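Local coordinates for Lmo1076 protein (Listeria monocytogenes serovar 1/2a, PDB 5JQC), which is probably a secreted autolysin that degrades cell wall, perhaps as an amidase, and is represented here by a stretch of three SH3-like GW domains, at residues K28-D33 / A93-P98; H35-G40 / K84-M89; S39-T44 / G69-G74; V63-E68 / T75-S80. One frame throughout, in Å; residues are numbered along the deposited sequence.

Interaction 1: residues K28-D33 / A93-P98; sequences KVVKAD and AFVYYP. With PEG (di(hydroxyethyl)ether), chain H.
Lys28 and Val95 form a hydrogen-bonded antiparallel pair, with Lys28 N giving to Val95 O at 2.8 Å and Val95 N to Lys28 O at 2.8 Å. They join strand 19-29 to the short closing strand 94-96 of the first SH3-like GW domain. A third backbone bond, Val30 N to Ala93 O at 3.0 Å, carries the pairing past the end of strand 19-29 to the 3-10 turn that leads into the last strand. The same Ala93 oxygen lies close to Val29 CA, making a CA-H...O contact.

On the face of the sheet shared by Lys28 and Val95, the lysine bends at its third torsion (chi3 77°), and its ammonium reaches a bound di(hydroxyethyl)ether. The ligand curls round NZ, which donates to O1 at 2.6 Å, O2 at 3.0 Å and O4 at 3.2 Å, so three ether or hydroxyl oxygens share one nitrogen. Tyr97 OH receives a weak bond from O4 of the ligand and has its stronger partner in Asp62, while the lysine's aliphatic part passes the phenol. Val30 CG2 meets Val95 CG2 beside this site.

The other face looks into the domain. There the side chains of Val29 and Phe94 run side by side in the same direction, Val29 CG2 touching Phe94 CE2 at 3.6 Å, and Met89 packs against both. Phe94 also meets Phe79 edge-to-face. Beyond the strand end, the methyl groups of Ala32 and Ala93 close the contact, CB to CB at 3.6 Å.

Interaction 2: residues H35-G40 / K84-M89; sequences HGVYSG and KVIGWM
A single antiparallel bridge between Tyr38 and Trp88 ties the segment that follows the weak strand 36-37 to strand 84-90, an outermost strand of the five-stranded sheet. Tyr38 N gives to Trp88 O at 2.9 Å and Trp88 N to Tyr38 O at 2.9 Å, each donor lying in the carbonyl plane. The touching parts run 115° apart end to end, and no second bridge forms. Val37 CA lies 3.3 Å from Trp88 O in a CA-H...O contact.

Trp88 has CG beside its backbone N (chi1 -60°), which lays the indole under the backbone of Gly40. Gly40 CA sits over the five-membered ring in a CH-pi contact, 3.8 Å from its centroid and 28° off the normal. At Gly87 no side chain intervenes, and Tyr38 O comes to 3.4 Å from Gly87 CA.

Val37 splits its two methyls between two residues of strand 84-90: CG1 rests 3.9 Å from Ile86 CG2, while CG2 faces the selenium of Met89, which is present as selenomethionine. The bent Met89 chain brings the same SE to 4.0 Å from His35 CB, and beyond this segment it packs on Phe79. Ile86 and Gly87 both bond to the backbone of Phe79. Gly87 and Trp88 form the Gly-Trp dipeptide that gives the GW family of SH3-like domains its name.

Interaction 3: residues S39-T44 / G69-G74; sequences SGIYNT and GTTSRG
Tyr42 and Thr71 are linked through a water rather than by any direct hydrogen bond between the two segments. The water donates to Tyr42 O at 2.9 Å and accepts from Thr71 OG1 at 2.5 Å. That hydroxyl works in two directions, since it also accepts from Arg73 N at 3.0 Å in an ST turn. Its place between the backbone N and the carbonyl carbon (chi1 81°) lets it do both, with CG2 left for the apolar side of the contact.

Here Ile41 and Thr71 pass alongside one another, pointing opposite ways, with Ile41 CG2 meeting Thr71 CG2 at 3.6 Å. The CD1 end of the isoleucine rests on Gly69, 3.7 Å from its CA, and Thr44 CG2 adds a looser contact with the threonine methyl. The segment 39-44 keeps its shape by a type II turn from Ile41 to Thr44, reinforced by Thr44 OG1 giving to Ile41 O at 2.6 Å.

Further out, the extended arginine passes the rim of the Tyr42 ring, with Arg73 CD 4.2 Å from Tyr42 CE2 and the ring and guanidinium planes 81° apart. Asn43 CB lies over the centre of that ring. Asn43 ND2 and Arg73 NE, both donors, converge on Asp15 OD2, whose carboxylate would offset the arginine's charge.

The contact thus sets the loop between strands 36-37 and 53-54 against the type I turn, Thr71 to Gly74, that joins strands 62-71 and 74-81; Trp76 of the latter strand packs against both Ile41 and Thr71.

Interaction 4: residues V63-E68 / T75-S80; sequences VKILKE and TWVQFS
Leu66 N gives to Gln78 O at 2.8 Å, an almost straight bond (170° at the hydrogen) that meets the carbonyl nearly head-on. Gln78 N turns instead to Lys67 O at 2.9 Å, so Leu66 and Lys67 together face one residue, Gln78. With Leu66 at phi/psi -104/-38°, this is a classic beta bulge. Further along, Lys64 and Ser80 form a regular hydrogen-bonded pair.

The extra residue puts Ile65 and Glu68 on the same face. Ile65 CD1 touches Phe79 CB at 3.6 Å, its CG2 lies against Val77, and Val63 CG1 meets the edge of the Phe79 ring. The extended Glu68 runs beside Val77, CG to CG1 3.7 Å, and sends its carboxylate to Lys91 and Tyr96.

On the opposite face, Gln78 and Lys67 lie side by side. Gln78 OE1 is buried without a hydrogen-bond partner in the model, 3.3 Å from Leu66 CB and 3.5 Å from Lys67 CG. Lys67 NZ finds Asn22. Ser80 OG rests near Leu66 CD1.

Strand 62-71, the central one of five, and its neighbour 74-81 form a twisted, bulged antiparallel hairpin in this SH3-like GW domain.

Overall arrangement
All four contacts belong to the first GW domain. Interaction 4 is the hairpin of the central strand 62-71 and its neighbour 74-81, and interactions 1 and 2 fasten the two outermost strands, 94-96 and 84-90. The inner sides of these three share one apolar core, in which Phe94 of interaction 1 touches Val77 of interaction 4. Interactions 1 and 4 have the most backbone bonds, three and four, whereas interaction 2 has one bridge and relies more on Trp88. Interaction 3, at the turn of the same hairpin, has water and methyl contacts instead; Ile41 and Trp88 link it to interaction 2. The outer side of interaction 1 is more exposed and carries the bound ether.

Interaction 1: residues K28-D33 / A93-P98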
loop_
_atom_site.group_PDB
_atom_site.type_symbol
_atom_site.label_atom_id
_atom_site.label_comp_id
_atom_site.label_asym_id
_atom_site.label_seq_id
_atom_site.Cartn_x
_atom_site.Cartn_y
_atom_site.Cartn_z
ATOM N N LYS A 28 -22.426 1.358 -2.171
ATOM C CA LYS A 28 -23.360 0.520 -1.439
ATOM C C LYS A 28 -24.698 1.237 -1.349
ATOM O O LYS A 28 -24.761 2.384 -0.889
ATOM C CB LYS A 28 -22.845 0.201 -0.028
ATOM C CG LYS A 28 -23.590 -0.952 0.617
ATOM C CD LYS A 28 -23.023 -1.325 1.972
ATOM C CE LYS A 28 -23.449 -0.341 3.042
ATOM N NZ LYS A 28 -22.978 -0.770 4.390
ATOM N N VAL A 29 -25.759 0.562 -1.789
ATOM C CA VAL A 29 -27.117 1.046 -1.560
ATOM C C VAL A 29 -27.413 1.032 -0.063
ATOM O O VAL A 29 -27.228 0.015 0.614
ATOM C CB VAL A 29 -28.125 0.189 -2.339
ATOM C CG1 VAL A 29 -29.528 0.669 -2.102
ATOM C CG2 VAL A 29 -27.797 0.189 -3.838
ATOM N N VAL A 30 -27.876 2.163 0.462
ATOM C CA VAL A 30 -28.130 2.311 1.892
ATOM C C VAL A 30 -29.484 2.986 2.089
ATOM O O VAL A 30 -29.720 4.072 1.541
ATOM C CB VAL A 30 -27.027 3.126 2.584
ATOM C CG1 VAL A 30 -27.378 3.348 4.056
ATOM C CG2 VAL A 30 -25.690 2.428 2.439
ATOM N N LYS A 31 -30.361 2.352 2.875
ATOM C CA LYS A 31 -31.640 2.927 3.303
ATOM C C LYS A 31 -32.398 3.514 2.117
ATOM O O LYS A 31 -32.780 4.685 2.104
ATOM C CB LYS A 31 -31.430 3.981 4.391
ATOM N N ALA A 32 -32.595 2.669 1.104
ATOM C CA ALA A 32 -33.195 3.076 -0.158
ATOM C C ALA A 32 -34.619 2.557 -0.318
ATOM O O ALA A 32 -35.091 2.354 -1.437
ATOM C CB ALA A 32 -32.337 2.614 -1.332
ATOM N N ASP A 33 -35.316 2.342 0.797
ATOM C CA ASP A 33 -36.693 1.872 0.722
ATOM C C ASP A 33 -37.618 2.943 0.160
ATOM O O ASP A 33 -38.581 2.622 -0.544
ATOM C CB ASP A 33 -37.162 1.429 2.105
ATOM C CG ASP A 33 -36.065 0.736 2.895
ATOM O OD1 ASP A 33 -35.417 1.407 3.730
ATOM O OD2 ASP A 33 -35.843 -0.474 2.672
ATOM N N ALA A 93 -29.756 7.559 -2.641
ATOM C CA ALA A 93 -29.913 6.197 -2.153
ATOM C C ALA A 93 -28.592 5.432 -2.017
ATOM O O ALA A 93 -28.621 4.276 -1.585
ATOM C CB ALA A 93 -30.866 5.429 -3.077
ATOM N N PHE A 94 -27.436 6.028 -2.353
ATOM C CA PHE A 94 -26.171 5.293 -2.418
ATOM C C PHE A 94 -25.087 5.950 -1.565
ATOM O O PHE A 94 -25.043 7.175 -1.425
ATOM C CB PHE A 94 -25.614 5.198 -3.861
ATOM C CG PHE A 94 -26.573 4.632 -4.875
ATOM C CD1 PHE A 94 -27.549 5.428 -5.453
ATOM C CD2 PHE A 94 -26.454 3.315 -5.293
ATOM C CE1 PHE A 94 -28.409 4.901 -6.406
ATOM C CE2 PHE A 94 -27.307 2.788 -6.242
ATOM C CZ PHE A 94 -28.282 3.577 -6.800
ATOM N N VAL A 95 -24.174 5.116 -1.047
ATOM C CA VAL A 95 -22.919 5.562 -0.431
ATOM C C VAL A 95 -21.757 5.109 -1.316
ATOM O O VAL A 95 -21.484 3.905 -1.427
ATOM C CB VAL A 95 -22.752 5.023 0.993
ATOM C CG1 VAL A 95 -21.437 5.498 1.580
ATOM C CG2 VAL A 95 -23.910 5.487 1.882
ATOM N N TYR A 96 -21.071 6.066 -1.945
ATOM C CA TYR A 96 -19.955 5.737 -2.823
ATOM C C TYR A 96 -18.730 5.362 -2.002
ATOM O O TYR A 96 -18.414 6.012 -0.998
ATOM C CB TYR A 96 -19.589 6.915 -3.731
ATOM C CG TYR A 96 -20.534 7.195 -4.876
ATOM C CD1 TYR A 96 -21.868 6.798 -4.831
ATOM C CD2 TYR A 96 -20.086 7.867 -6.008
ATOM C CE1 TYR A 96 -22.723 7.064 -5.881
ATOM C CE2 TYR A 96 -20.932 8.138 -7.072
ATOM C CZ TYR A 96 -22.250 7.732 -7.005
ATOM O OH TYR A 96 -23.106 7.996 -8.053
ATOM N N TYR A 97 -18.031 4.311 -2.444
ATOM C CA TYR A 97 -16.744 3.980 -1.849
ATOM C C TYR A 97 -15.661 4.908 -2.395
ATOM O O TYR A 97 -15.607 5.164 -3.601
ATOM C CB TYR A 97 -16.364 2.538 -2.150
ATOM C CG TYR A 97 -17.182 1.498 -1.422
ATOM C CD1 TYR A 97 -16.982 1.242 -0.071
ATOM C CD2 TYR A 97 -18.125 0.741 -2.096
ATOM C CE1 TYR A 97 -17.721 0.273 0.587
ATOM C CE2 TYR A 97 -18.864 -0.226 -1.444
ATOM C CZ TYR A 97 -18.660 -0.455 -0.111
ATOM O OH TYR A 97 -19.415 -1.416 0.518
ATOM N N PRO A 98 -14.799 5.430 -1.537
ATOM C CA PRO A 98 -13.638 6.176 -2.021
ATOM C C PRO A 98 -12.660 5.224 -2.680
ATOM O O PRO A 98 -12.639 4.028 -2.383
ATOM C CB PRO A 98 -13.050 6.761 -0.736
ATOM C CG PRO A 98 -13.368 5.701 0.272
ATOM C CD PRO A 98 -14.764 5.255 -0.078
HETATM C C1 PEG H . -23.045 2.574 5.732
HETATM O O1 PEG H . -23.645 1.276 5.835
HETATM C C2 PEG H . -22.022 2.613 4.599
HETATM O O2 PEG H . -21.109 1.522 4.727
HETATM C C3 PEG H . -20.129 1.451 3.689
HETATM C C4 PEG H . -19.138 0.325 3.993
HETATM O O4 PEG H . -19.780 -0.954 3.888
#

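Interaction 2: residues H35-G40 / K84-M89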
loop_
_atom_site.group_PDB
_atom_site.type_symbol
_atom_site.label_atom_id
_atom_site.label_comp_id
_atom_site.label_asym_id
_atom_site.label_seq_id
_atom_site.Cartn_x
_atom_site.Cartn_y
_atom_site.Cartn_z
ATOM N N HIS A 35 -37.111 5.074 -2.201
ATOM C CA HIS A 35 -36.737 5.503 -3.542
ATOM C C HIS A 35 -37.139 4.454 -4.565
ATOM O O HIS A 35 -37.247 3.265 -4.251
ATOM C CB HIS A 35 -35.241 5.742 -3.674
ATOM C CG HIS A 35 -34.735 6.883 -2.861
ATOM N ND1 HIS A 35 -34.022 6.701 -1.695
ATOM C CD2 HIS A 35 -34.818 8.220 -3.052
ATOM C CE1 HIS A 35 -33.687 7.879 -1.201
ATOM N NE2 HIS A 35 -34.161 8.817 -2.002
ATOM N N GLY A 36 -37.319 4.902 -5.805
ATOM C CA GLY A 36 -37.715 4.034 -6.896
ATOM C C GLY A 36 -36.568 3.730 -7.842
ATOM O O GLY A 36 -35.624 4.514 -7.972
ATOM N N VAL A 37 -36.653 2.571 -8.493
ATOM C CA VAL A 37 -35.780 2.206 -9.604
ATOM C C VAL A 37 -36.566 2.405 -10.889
ATOM O O VAL A 37 -37.744 2.035 -10.967
ATOM C CB VAL A 37 -35.281 0.752 -9.469
ATOM C CG1 VAL A 37 -34.298 0.403 -10.587
ATOM C CG2 VAL A 37 -34.647 0.520 -8.096
ATOM N N TYR A 38 -35.928 3.000 -11.897
ATOM C CA TYR A 38 -36.618 3.370 -13.124
ATOM C C TYR A 38 -35.793 2.924 -14.325
ATOM O O TYR A 38 -34.575 2.743 -14.238
ATOM C CB TYR A 38 -36.890 4.884 -13.177
ATOM C CG TYR A 38 -37.755 5.388 -12.027
ATOM C CD1 TYR A 38 -37.188 5.756 -10.805
ATOM C CD2 TYR A 38 -39.140 5.492 -12.162
ATOM C CE1 TYR A 38 -37.978 6.214 -9.749
ATOM C CE2 TYR A 38 -39.938 5.951 -11.112
ATOM C CZ TYR A 38 -39.350 6.305 -9.907
ATOM O OH TYR A 38 -40.131 6.756 -8.857
ATOM N N SER A 39 -36.480 2.719 -15.450
ATOM C CA SER A 39 -35.773 2.393 -16.679
ATOM C C SER A 39 -34.855 3.527 -17.111
ATOM O O SER A 39 -33.880 3.295 -17.832
ATOM C CB SER A 39 -36.772 2.068 -17.790
ATOM O OG SER A 39 -37.513 3.214 -18.181
ATOM N N GLY A 40 -35.154 4.756 -16.697
ATOM C CA GLY A 40 -34.351 5.897 -17.076
ATOM C C GLY A 40 -34.311 6.911 -15.960
ATOM O O GLY A 40 -34.902 6.691 -14.902
ATOM N N LYS A 84 -25.063 -6.805 -13.786
ATOM C CA LYS A 84 -26.376 -6.791 -14.431
ATOM C C LYS A 84 -27.025 -5.443 -14.130
ATOM O O LYS A 84 -27.405 -5.192 -12.980
ATOM C CB LYS A 84 -27.247 -7.938 -13.916
ATOM N N VAL A 85 -27.139 -4.567 -15.144
ATOM C CA VAL A 85 -27.742 -3.253 -14.894
ATOM C C VAL A 85 -29.151 -3.442 -14.355
ATOM O O VAL A 85 -29.920 -4.287 -14.830
ATOM C CB VAL A 85 -27.750 -2.346 -16.143
ATOM C CG1 VAL A 85 -26.335 -1.972 -16.577
ATOM C CG2 VAL A 85 -28.574 -2.939 -17.288
ATOM N N ILE A 86 -29.481 -2.672 -13.329
ATOM C CA ILE A 86 -30.797 -2.713 -12.727
ATOM C C ILE A 86 -31.664 -1.569 -13.219
ATOM O O ILE A 86 -32.829 -1.765 -13.563
ATOM C CB ILE A 86 -30.671 -2.700 -11.189
ATOM C CG1 ILE A 86 -29.761 -3.845 -10.731
ATOM C CG2 ILE A 86 -32.034 -2.778 -10.557
ATOM C CD1 ILE A 86 -30.103 -5.198 -11.336
ATOM N N GLY A 87 -31.102 -0.372 -13.273
ATOM C CA GLY A 87 -31.847 0.801 -13.708
ATOM C C GLY A 87 -31.206 2.062 -13.150
ATOM O O GLY A 87 -29.994 2.111 -12.929
ATOM N N TRP A 88 -32.050 3.064 -12.922
ATOM C CA TRP A 88 -31.634 4.347 -12.373
ATOM C C TRP A 88 -32.318 4.595 -11.042
ATOM O O TRP A 88 -33.497 4.279 -10.874
ATOM C CB TRP A 88 -31.982 5.489 -13.300
ATOM C CG TRP A 88 -31.359 5.375 -14.599
ATOM C CD1 TRP A 88 -31.629 4.450 -15.560
ATOM C CD2 TRP A 88 -30.348 6.229 -15.128
ATOM N NE1 TRP A 88 -30.843 4.675 -16.660
ATOM C CE2 TRP A 88 -30.049 5.766 -16.422
ATOM C CE3 TRP A 88 -29.665 7.344 -14.633
ATOM C CZ2 TRP A 88 -29.091 6.378 -17.231
ATOM C CZ3 TRP A 88 -28.718 7.955 -15.438
ATOM C CH2 TRP A 88 -28.443 7.472 -16.725
HETATM N N MSE A 89 -31.582 5.202 -10.120
HETATM C CA MSE A 89 -32.126 5.556 -8.816
HETATM C C MSE A 89 -31.474 6.839 -8.302
HETATM O O MSE A 89 -30.334 7.160 -8.671
HETATM C CB MSE A 89 -31.931 4.394 -7.834
HETATM C CG MSE A 89 -32.429 4.667 -6.418
HETATM SE SE MSE A 89 -32.843 3.062 -5.372
HETATM C CE MSE A 89 -31.129 2.105 -5.470
#

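Interaction 3: residues S39-T44 / G69-G74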
loop_
_atom_site.group_PDB
_atom_site.type_symbol
_atom_site.label_atom_id
_atom_site.label_comp_id
_atom_site.label_asym_id
_atom_site.label_seq_id
_atom_site.Cartn_x
_atom_site.Cartn_y
_atom_site.Cartn_z
ATOM N N SER A 39 -36.480 2.719 -15.450
ATOM C CA SER A 39 -35.773 2.393 -16.679
ATOM C C SER A 39 -34.855 3.527 -17.111
ATOM O O SER A 39 -33.880 3.295 -17.832
ATOM C CB SER A 39 -36.772 2.068 -17.790
ATOM O OG SER A 39 -37.513 3.214 -18.181
ATOM N N GLY A 40 -35.154 4.756 -16.697
ATOM C CA GLY A 40 -34.351 5.897 -17.076
ATOM C C GLY A 40 -34.311 6.911 -15.960
ATOM O O GLY A 40 -34.902 6.691 -14.902
ATOM N N ILE A 41 -33.592 8.011 -16.177
ATOM C CA ILE A 41 -33.622 9.116 -15.235
ATOM C C ILE A 41 -35.072 9.482 -14.968
ATOM O O ILE A 41 -35.857 9.679 -15.904
ATOM C CB ILE A 41 -32.841 10.311 -15.798
ATOM C CG1 ILE A 41 -31.381 9.929 -16.042
ATOM C CG2 ILE A 41 -32.918 11.501 -14.862
ATOM C CD1 ILE A 41 -30.660 10.880 -16.980
ATOM N N TYR A 42 -35.431 9.584 -13.689
ATOM C CA TYR A 42 -36.830 9.696 -13.298
ATOM C C TYR A 42 -37.559 10.824 -14.027
ATOM O O TYR A 42 -37.046 11.940 -14.175
ATOM C CB TYR A 42 -36.924 9.901 -11.799
ATOM C CG TYR A 42 -38.319 10.188 -11.301
ATOM C CD1 TYR A 42 -39.311 9.219 -11.373
ATOM C CD2 TYR A 42 -38.635 11.419 -10.734
ATOM C CE1 TYR A 42 -40.590 9.468 -10.900
ATOM C CE2 TYR A 42 -39.914 11.685 -10.253
ATOM C CZ TYR A 42 -40.887 10.701 -10.340
ATOM O OH TYR A 42 -42.159 10.958 -9.871
ATOM N N ASN A 43 -38.762 10.499 -14.510
ATOM C CA ASN A 43 -39.724 11.470 -15.039
ATOM C C ASN A 43 -39.175 12.245 -16.240
ATOM O O ASN A 43 -39.465 13.432 -16.429
ATOM C CB ASN A 43 -40.203 12.430 -13.948
ATOM C CG ASN A 43 -41.454 13.180 -14.365
ATOM O OD1 ASN A 43 -42.298 12.622 -15.062
ATOM N ND2 ASN A 43 -41.559 14.456 -13.987
ATOM N N THR A 44 -38.383 11.565 -17.067
ATOM C CA THR A 44 -37.901 12.123 -18.320
ATOM C C THR A 44 -38.650 11.580 -19.531
ATOM O O THR A 44 -38.548 12.161 -20.619
ATOM C CB THR A 44 -36.399 11.850 -18.469
ATOM O OG1 THR A 44 -36.168 10.440 -18.362
ATOM C CG2 THR A 44 -35.641 12.543 -17.348
ATOM N N GLY A 69 -27.157 11.355 -14.167
ATOM C CA GLY A 69 -27.914 12.352 -14.906
ATOM C C GLY A 69 -28.741 13.207 -13.964
ATOM O O GLY A 69 -29.244 12.713 -12.946
ATOM N N THR A 70 -28.871 14.493 -14.265
ATOM C CA THR A 70 -29.582 15.399 -13.380
ATOM C C THR A 70 -30.814 15.952 -14.077
ATOM O O THR A 70 -30.849 16.071 -15.305
ATOM C CB THR A 70 -28.681 16.551 -12.908
ATOM O OG1 THR A 70 -28.364 17.419 -14.005
ATOM C CG2 THR A 70 -27.402 15.996 -12.301
ATOM N N THR A 71 -31.842 16.229 -13.280
ATOM C CA THR A 71 -32.974 17.044 -13.696
ATOM C C THR A 71 -33.245 18.049 -12.594
ATOM O O THR A 71 -32.602 18.016 -11.537
ATOM C CB THR A 71 -34.241 16.215 -13.932
ATOM O OG1 THR A 71 -34.868 15.956 -12.672
ATOM C CG2 THR A 71 -33.933 14.893 -14.594
ATOM N N SER A 72 -34.242 18.905 -12.804
ATOM C CA SER A 72 -34.656 19.845 -11.772
ATOM C C SER A 72 -35.008 19.173 -10.437
ATOM O O SER A 72 -34.984 19.836 -9.388
ATOM C CB SER A 72 -35.836 20.642 -12.307
ATOM O OG SER A 72 -36.212 21.660 -11.408
ATOM N N ARG A 73 -35.321 17.879 -10.433
ATOM C CA ARG A 73 -35.728 17.245 -9.188
ATOM C C ARG A 73 -34.597 16.536 -8.449
ATOM O O ARG A 73 -34.802 16.156 -7.294
ATOM C CB ARG A 73 -36.853 16.239 -9.441
ATOM C CG ARG A 73 -38.140 16.879 -9.930
ATOM C CD ARG A 73 -39.132 15.798 -10.331
ATOM N NE ARG A 73 -40.314 16.381 -10.955
ATOM C CZ ARG A 73 -41.365 16.837 -10.271
ATOM N NH1 ARG A 73 -42.404 17.361 -10.902
ATOM N NH2 ARG A 73 -41.378 16.762 -8.954
ATOM N N GLY A 74 -33.428 16.339 -9.064
ATOM C CA GLY A 74 -32.316 15.693 -8.378
ATOM C C GLY A 74 -31.383 15.014 -9.369
ATOM O O GLY A 74 -31.447 15.265 -10.572
HETATM O O HOH W 1 -36.804 14.401 -12.680
#

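Interaction 4: residues V63-E68 / T75-S80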
loop_
_atom_site.group_PDB
_atom_site.type_symbol
_atom_site.label_atom_id
_atom_site.label_comp_id
_atom_site.label_asym_id
_atom_site.label_seq_id
_atom_site.Cartn_x
_atom_site.Cartn_y
_atom_site.Cartn_z
ATOM N N VAL A 63 -22.785 -2.217 -5.468
ATOM C CA VAL A 63 -23.181 -2.037 -6.854
ATOM C C VAL A 63 -22.115 -1.218 -7.556
ATOM O O VAL A 63 -21.241 -0.615 -6.929
ATOM C CB VAL A 63 -24.552 -1.342 -7.001
ATOM C CG1 VAL A 63 -25.668 -2.254 -6.519
ATOM C CG2 VAL A 63 -24.562 -0.030 -6.229
ATOM N N LYS A 64 -22.208 -1.210 -8.876
ATOM C CA LYS A 64 -21.357 -0.409 -9.738
ATOM C C LYS A 64 -22.189 0.740 -10.288
ATOM O O LYS A 64 -23.327 0.531 -10.717
ATOM C CB LYS A 64 -20.794 -1.261 -10.882
ATOM C CG LYS A 64 -19.921 -2.448 -10.450
ATOM C CD LYS A 64 -18.434 -2.102 -10.514
ATOM C CE LYS A 64 -17.554 -3.327 -10.309
ATOM N NZ LYS A 64 -16.122 -3.026 -10.599
ATOM N N ILE A 65 -21.632 1.944 -10.280
ATOM C CA ILE A 65 -22.329 3.110 -10.804
ATOM C C ILE A 65 -21.724 3.427 -12.157
ATOM O O ILE A 65 -20.517 3.679 -12.262
ATOM C CB ILE A 65 -22.234 4.313 -9.855
ATOM C CG1 ILE A 65 -22.748 3.938 -8.465
ATOM C CG2 ILE A 65 -23.033 5.484 -10.407
ATOM C CD1 ILE A 65 -24.213 3.542 -8.432
ATOM N N LEU A 66 -22.573 3.435 -13.187
ATOM C CA LEU A 66 -22.162 3.562 -14.578
ATOM C C LEU A 66 -22.417 4.944 -15.166
ATOM O O LEU A 66 -21.619 5.429 -15.974
ATOM C CB LEU A 66 -22.889 2.516 -15.431
ATOM C CG LEU A 66 -22.469 1.043 -15.374
ATOM C CD1 LEU A 66 -22.878 0.383 -14.073
ATOM C CD2 LEU A 66 -23.095 0.325 -16.562
ATOM N N LYS A 67 -23.526 5.582 -14.811
ATOM C CA LYS A 67 -23.870 6.877 -15.376
ATOM C C LYS A 67 -24.540 7.705 -14.296
ATOM O O LYS A 67 -25.094 7.166 -13.336
ATOM C CB LYS A 67 -24.832 6.783 -16.570
ATOM C CG LYS A 67 -24.439 5.864 -17.720
ATOM C CD LYS A 67 -25.525 5.921 -18.805
ATOM C CE LYS A 67 -25.286 4.873 -19.895
ATOM N NZ LYS A 67 -24.010 5.113 -20.618
ATOM N N GLU A 68 -24.494 9.025 -14.469
ATOM C CA GLU A 68 -25.268 9.941 -13.639
ATOM C C GLU A 68 -25.957 10.932 -14.554
ATOM O O GLU A 68 -25.399 11.318 -15.581
ATOM C CB GLU A 68 -24.407 10.707 -12.634
ATOM C CG GLU A 68 -23.434 9.844 -11.859
ATOM C CD GLU A 68 -22.910 10.547 -10.615
ATOM O OE1 GLU A 68 -23.225 11.750 -10.456
ATOM O OE2 GLU A 68 -22.190 9.896 -9.810
ATOM N N THR A 75 -30.524 14.143 -8.831
ATOM C CA THR A 75 -29.553 13.380 -9.610
ATOM C C THR A 75 -29.906 11.905 -9.541
ATOM O O THR A 75 -30.081 11.361 -8.449
ATOM C CB THR A 75 -28.127 13.590 -9.093
ATOM O OG1 THR A 75 -27.756 14.960 -9.281
ATOM C CG2 THR A 75 -27.142 12.710 -9.852
ATOM N N TRP A 76 -30.029 11.270 -10.707
ATOM C CA TRP A 76 -30.272 9.836 -10.809
ATOM C C TRP A 76 -29.037 9.150 -11.385
ATOM O O TRP A 76 -28.406 9.676 -12.307
ATOM C CB TRP A 76 -31.520 9.562 -11.672
ATOM C CG TRP A 76 -32.753 9.715 -10.852
ATOM C CD1 TRP A 76 -33.446 8.723 -10.220
ATOM C CD2 TRP A 76 -33.396 10.943 -10.491
ATOM N NE1 TRP A 76 -34.490 9.252 -9.508
ATOM C CE2 TRP A 76 -34.484 10.614 -9.660
ATOM C CE3 TRP A 76 -33.168 12.288 -10.807
ATOM C CZ2 TRP A 76 -35.350 11.578 -9.146
ATOM C CZ3 TRP A 76 -34.025 13.242 -10.290
ATOM C CH2 TRP A 76 -35.103 12.883 -9.467
ATOM N N VAL A 77 -28.691 7.980 -10.840
ATOM C CA VAL A 77 -27.510 7.241 -11.275
ATOM C C VAL A 77 -27.905 5.834 -11.722
ATOM O O VAL A 77 -28.767 5.187 -11.116
ATOM C CB VAL A 77 -26.430 7.192 -10.161
ATOM C CG1 VAL A 77 -26.111 8.596 -9.670
ATOM C CG2 VAL A 77 -26.841 6.309 -8.998
ATOM N N GLN A 78 -27.265 5.361 -12.797
ATOM C CA GLN A 78 -27.504 4.021 -13.335
ATOM C C GLN A 78 -26.556 3.026 -12.675
ATOM O O GLN A 78 -25.347 3.065 -12.921
ATOM C CB GLN A 78 -27.310 3.987 -14.858
ATOM C CG GLN A 78 -27.489 2.598 -15.466
ATOM C CD GLN A 78 -26.940 2.471 -16.882
ATOM O OE1 GLN A 78 -25.766 2.728 -17.128
ATOM N NE2 GLN A 78 -27.794 2.068 -17.816
ATOM N N PHE A 79 -27.106 2.125 -11.862
ATOM C CA PHE A 79 -26.330 1.149 -11.116
ATOM C C PHE A 79 -26.576 -0.256 -11.646
ATOM O O PHE A 79 -27.607 -0.542 -12.262
ATOM C CB PHE A 79 -26.675 1.171 -9.631
ATOM C CG PHE A 79 -28.073 0.702 -9.328
ATOM C CD1 PHE A 79 -29.171 1.469 -9.690
ATOM C CD2 PHE A 79 -28.292 -0.498 -8.673
ATOM C CE1 PHE A 79 -30.449 1.043 -9.416
ATOM C CE2 PHE A 79 -29.579 -0.924 -8.392
ATOM C CZ PHE A 79 -30.653 -0.149 -8.769
ATOM N N SER A 80 -25.625 -1.145 -11.351
ATOM C CA SER A 80 -25.656 -2.529 -11.796
ATOM C C SER A 80 -25.296 -3.453 -10.644
ATOM O O SER A 80 -24.348 -3.190 -9.896
ATOM C CB SER A 80 -24.677 -2.754 -12.947
ATOM O OG SER A 80 -23.337 -2.661 -12.480
#